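Local coordinates for protein dioxygenase (Pseudomonas brassicacearum, PDB 5V2D) that probably uses a histidine-bound iron ion to cleave the central double bond of lignin-derived stilbenes with dioxygen, at residues N400-L414 and A426-P438. Sequence-based numbering, arbitrary orientation.
Sequences NPANGPIPFQFFNLL and AWFPGDSGCFQEP
Trp427 and Leu414 form an antiparallel hydrogen-bonded pair: Trp427 N reaches Leu414 O at 2.9 Å and Leu414 N returns to Trp427 O. The ring edge of Phe428 and Pro429 CD, the latter 3.1 Å from Asn412 O, close over this buried carbonyl, which has no hydrogen-bond partner in the model; Phe428 CB also lies 3.8 Å from Leu413 CD2. Asp431 O is gripped twice, by Asn400 N and by Asn403 ND2, the latter at 2.9 Å and in the carbonyl plane. Next to it Ser432 OG takes a bond from Asn400 ND2, lying in that amide's plane, and gives one to Asp431 OD1; Asn400 CG, anti to the backbone N (chi1 -178°), brings the amide there. Cys434 sets CB 3.5 Å from Phe410 CE2, with its sulfur obliquely beside the ring. Phe435 N bonds to Phe411 O at 3.0 Å. Over one face of the Phe435 ring sits Leu414 CB, a CH-pi contact 3.8 Å from the centroid. Further on, Glu437 hydrogen-bonds the iron ligand His495, a second-shell role. The contact joins the antiparallel sheet 371-375, 387-392, 413-418, 424-427 to edge strand 433-442 of the next, consistent with adjacent blades of the family's beta-propeller; Leu391 of strand 387-392 touches Leu414 and Phe435.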
# COMPACT_ATOMS: atom_id res chain seq x y z
N ASN A 400 19.58 -16.34 7.79
CA ASN A 400 19.57 -17.80 7.84
C ASN A 400 19.39 -18.36 6.43
O ASN A 400 18.42 -18.03 5.76
CB ASN A 400 18.44 -18.24 8.77
CG ASN A 400 18.36 -19.74 8.95
OD1 ASN A 400 19.08 -20.52 8.31
ND2 ASN A 400 17.46 -20.15 9.80
N PRO A 401 20.35 -19.19 5.94
CA PRO A 401 20.16 -19.70 4.55
C PRO A 401 18.91 -20.63 4.38
O PRO A 401 18.38 -20.72 3.26
CB PRO A 401 21.48 -20.41 4.23
CG PRO A 401 22.41 -20.07 5.37
CD PRO A 401 21.55 -19.78 6.56
N ALA A 402 18.39 -21.21 5.46
CA ALA A 402 17.09 -21.92 5.39
C ALA A 402 15.88 -21.00 5.11
O ALA A 402 14.75 -21.49 4.96
CB ALA A 402 16.82 -22.69 6.70
N ASN A 403 16.11 -19.70 5.06
CA ASN A 403 15.09 -18.77 4.61
C ASN A 403 14.81 -18.93 3.12
O ASN A 403 13.76 -18.49 2.68
CB ASN A 403 15.48 -17.30 4.84
CG ASN A 403 15.64 -16.94 6.32
OD1 ASN A 403 15.24 -17.71 7.21
ND2 ASN A 403 16.25 -15.77 6.57
N GLY A 404 15.72 -19.53 2.36
CA GLY A 404 15.59 -19.52 0.90
C GLY A 404 16.15 -18.25 0.33
O GLY A 404 16.78 -17.47 1.06
N PRO A 405 15.98 -18.03 -0.98
CA PRO A 405 16.53 -16.78 -1.54
C PRO A 405 15.83 -15.58 -1.03
O PRO A 405 14.66 -15.69 -0.68
CB PRO A 405 16.29 -16.89 -3.07
CG PRO A 405 15.30 -18.00 -3.21
CD PRO A 405 15.31 -18.87 -1.99
N ILE A 406 16.50 -14.44 -1.07
CA ILE A 406 16.00 -13.23 -0.43
C ILE A 406 14.82 -12.73 -1.22
O ILE A 406 14.95 -12.43 -2.37
CB ILE A 406 17.08 -12.13 -0.29
CG1 ILE A 406 18.32 -12.65 0.48
CG2 ILE A 406 16.46 -10.86 0.33
CD1 ILE A 406 19.61 -11.89 0.15
N PRO A 407 13.66 -12.62 -0.58
CA PRO A 407 12.48 -12.32 -1.41
C PRO A 407 12.36 -10.87 -1.71
O PRO A 407 12.96 -10.06 -1.04
CB PRO A 407 11.31 -12.88 -0.58
CG PRO A 407 11.81 -12.92 0.81
CD PRO A 407 13.29 -13.08 0.77
N PHE A 408 11.55 -10.56 -2.69
CA PHE A 408 11.03 -9.22 -2.93
C PHE A 408 10.30 -8.69 -1.65
O PHE A 408 9.59 -9.40 -0.95
CB PHE A 408 10.04 -9.32 -4.13
CG PHE A 408 9.40 -8.01 -4.55
CD1 PHE A 408 7.99 -7.87 -4.59
CD2 PHE A 408 10.18 -6.94 -5.00
CE1 PHE A 408 7.38 -6.68 -5.03
CE2 PHE A 408 9.57 -5.75 -5.42
CZ PHE A 408 8.17 -5.62 -5.46
N GLN A 409 10.45 -7.40 -1.39
CA GLN A 409 9.90 -6.68 -0.22
C GLN A 409 10.34 -7.39 1.14
O GLN A 409 9.56 -7.53 2.07
CB GLN A 409 8.38 -6.55 -0.35
CG GLN A 409 7.84 -5.52 -1.41
CD GLN A 409 6.30 -5.64 -1.61
OE1 GLN A 409 5.79 -6.79 -1.64
NE2 GLN A 409 5.52 -4.50 -1.64
N PHE A 410 11.59 -7.84 1.23
CA PHE A 410 12.18 -8.32 2.44
C PHE A 410 12.68 -7.16 3.35
O PHE A 410 13.55 -6.40 2.93
CB PHE A 410 13.36 -9.28 2.12
CG PHE A 410 13.99 -9.89 3.34
CD1 PHE A 410 15.14 -9.37 3.86
CD2 PHE A 410 13.47 -10.97 3.93
CE1 PHE A 410 15.76 -9.96 4.99
CE2 PHE A 410 14.04 -11.54 5.04
CZ PHE A 410 15.23 -11.00 5.58
N PHE A 411 12.15 -7.05 4.58
CA PHE A 411 12.53 -5.98 5.47
C PHE A 411 12.85 -6.62 6.81
O PHE A 411 11.98 -7.21 7.42
CB PHE A 411 11.48 -4.92 5.60
CG PHE A 411 11.13 -4.26 4.32
CD1 PHE A 411 11.91 -3.21 3.85
CD2 PHE A 411 10.00 -4.64 3.61
CE1 PHE A 411 11.56 -2.51 2.70
CE2 PHE A 411 9.68 -4.00 2.42
CZ PHE A 411 10.44 -2.93 1.94
N ASN A 412 14.11 -6.53 7.24
CA ASN A 412 14.53 -7.20 8.47
C ASN A 412 14.67 -6.28 9.63
O ASN A 412 15.15 -6.73 10.67
CB ASN A 412 15.83 -8.03 8.26
CG ASN A 412 16.99 -7.20 7.75
OD1 ASN A 412 16.86 -5.97 7.58
ND2 ASN A 412 18.14 -7.88 7.48
N LEU A 413 14.22 -5.03 9.52
CA LEU A 413 14.18 -4.09 10.64
C LEU A 413 12.88 -3.33 10.70
O LEU A 413 12.37 -2.86 9.68
CB LEU A 413 15.27 -3.05 10.47
CG LEU A 413 16.74 -3.52 10.50
CD1 LEU A 413 17.69 -2.34 10.09
CD2 LEU A 413 17.09 -4.13 11.86
N LEU A 414 12.34 -3.17 11.91
CA LEU A 414 11.19 -2.35 12.17
C LEU A 414 11.73 -1.14 12.92
O LEU A 414 12.28 -1.30 14.02
CB LEU A 414 10.27 -3.13 13.04
CG LEU A 414 8.83 -2.80 13.21
CD1 LEU A 414 8.17 -3.29 14.47
CD2 LEU A 414 8.20 -1.60 12.49
N ALA A 426 15.67 0.73 16.26
CA ALA A 426 15.19 -0.38 15.42
C ALA A 426 15.14 -1.70 16.14
O ALA A 426 15.98 -1.96 17.02
CB ALA A 426 16.08 -0.52 14.19
N TRP A 427 14.17 -2.56 15.78
CA TRP A 427 14.19 -3.93 16.26
C TRP A 427 14.57 -4.87 15.11
O TRP A 427 13.94 -4.85 14.02
CB TRP A 427 12.84 -4.33 16.89
CG TRP A 427 12.91 -5.72 17.44
CD1 TRP A 427 13.83 -6.17 18.33
CD2 TRP A 427 12.09 -6.85 17.12
NE1 TRP A 427 13.62 -7.49 18.60
CE2 TRP A 427 12.57 -7.93 17.87
CE3 TRP A 427 10.97 -7.04 16.32
CZ2 TRP A 427 12.00 -9.20 17.82
CZ3 TRP A 427 10.40 -8.29 16.29
CH2 TRP A 427 10.90 -9.34 16.99
N PHE A 428 15.56 -5.71 15.36
CA PHE A 428 15.94 -6.82 14.46
C PHE A 428 15.40 -8.11 15.04
O PHE A 428 15.66 -8.41 16.23
CB PHE A 428 17.50 -6.92 14.38
CG PHE A 428 18.00 -8.10 13.56
CD1 PHE A 428 17.71 -8.19 12.19
CD2 PHE A 428 18.78 -9.11 14.13
CE1 PHE A 428 18.20 -9.21 11.41
CE2 PHE A 428 19.28 -10.16 13.37
CZ PHE A 428 18.97 -10.22 11.98
N PRO A 429 14.62 -8.87 14.28
CA PRO A 429 13.94 -10.03 14.88
C PRO A 429 14.72 -11.33 14.86
O PRO A 429 14.17 -12.38 15.06
CB PRO A 429 12.70 -10.18 13.98
CG PRO A 429 13.19 -9.82 12.64
CD PRO A 429 14.13 -8.63 12.90
N GLY A 430 16.00 -11.29 14.51
CA GLY A 430 16.76 -12.50 14.31
C GLY A 430 16.95 -12.73 12.82
O GLY A 430 16.34 -12.08 11.95
N ASP A 431 17.75 -13.75 12.52
CA ASP A 431 18.13 -14.01 11.15
C ASP A 431 17.04 -14.72 10.29
O ASP A 431 17.28 -15.02 9.13
CB ASP A 431 19.47 -14.82 11.14
CG ASP A 431 19.38 -16.25 11.68
OD1 ASP A 431 18.30 -16.74 12.04
OD2 ASP A 431 20.44 -16.92 11.71
N SER A 432 15.88 -15.00 10.85
CA SER A 432 14.82 -15.70 10.09
C SER A 432 13.51 -15.01 10.11
O SER A 432 12.52 -15.66 9.99
CB SER A 432 14.59 -17.11 10.65
OG SER A 432 15.82 -17.69 10.94
N GLY A 433 13.56 -13.70 10.21
CA GLY A 433 12.41 -12.86 10.39
C GLY A 433 12.39 -11.66 9.46
O GLY A 433 13.40 -11.07 9.18
N CYS A 434 11.19 -11.30 8.99
CA CYS A 434 10.98 -10.05 8.34
C CYS A 434 9.55 -9.59 8.52
O CYS A 434 8.71 -10.32 9.06
CB CYS A 434 11.32 -10.17 6.84
SG CYS A 434 10.30 -11.38 5.95
N PHE A 435 9.32 -8.35 8.15
CA PHE A 435 8.12 -7.64 8.54
C PHE A 435 7.17 -7.31 7.37
O PHE A 435 7.58 -7.17 6.26
CB PHE A 435 8.48 -6.35 9.18
CG PHE A 435 9.30 -6.52 10.46
CD1 PHE A 435 8.69 -6.81 11.65
CD2 PHE A 435 10.68 -6.29 10.43
CE1 PHE A 435 9.45 -6.97 12.80
CE2 PHE A 435 11.43 -6.45 11.57
CZ PHE A 435 10.79 -6.79 12.77
N GLN A 436 5.92 -7.12 7.76
CA GLN A 436 4.89 -6.53 6.91
C GLN A 436 4.58 -5.14 7.48
O GLN A 436 5.10 -4.71 8.56
CB GLN A 436 3.66 -7.38 6.78
CG GLN A 436 3.98 -8.84 6.48
CD GLN A 436 2.76 -9.63 5.97
OE1 GLN A 436 1.76 -9.05 5.61
NE2 GLN A 436 2.83 -10.98 6.04
N GLU A 437 3.81 -4.37 6.71
CA GLU A 437 3.57 -2.99 7.05
C GLU A 437 3.06 -2.77 8.48
O GLU A 437 2.06 -3.39 8.89
CB GLU A 437 2.54 -2.36 6.13
CG GLU A 437 2.33 -0.87 6.42
CD GLU A 437 1.19 -0.23 5.60
OE1 GLU A 437 0.03 -0.57 5.90
OE2 GLU A 437 1.41 0.64 4.72
N PRO A 438 3.66 -1.83 9.21
CA PRO A 438 3.18 -1.61 10.56
C PRO A 438 2.04 -0.61 10.69
O PRO A 438 1.87 0.27 9.88
CB PRO A 438 4.48 -1.05 11.25
CG PRO A 438 5.09 -0.21 10.17
CD PRO A 438 4.88 -1.06 8.89
O HOH W 1 9.57 -8.30 4.73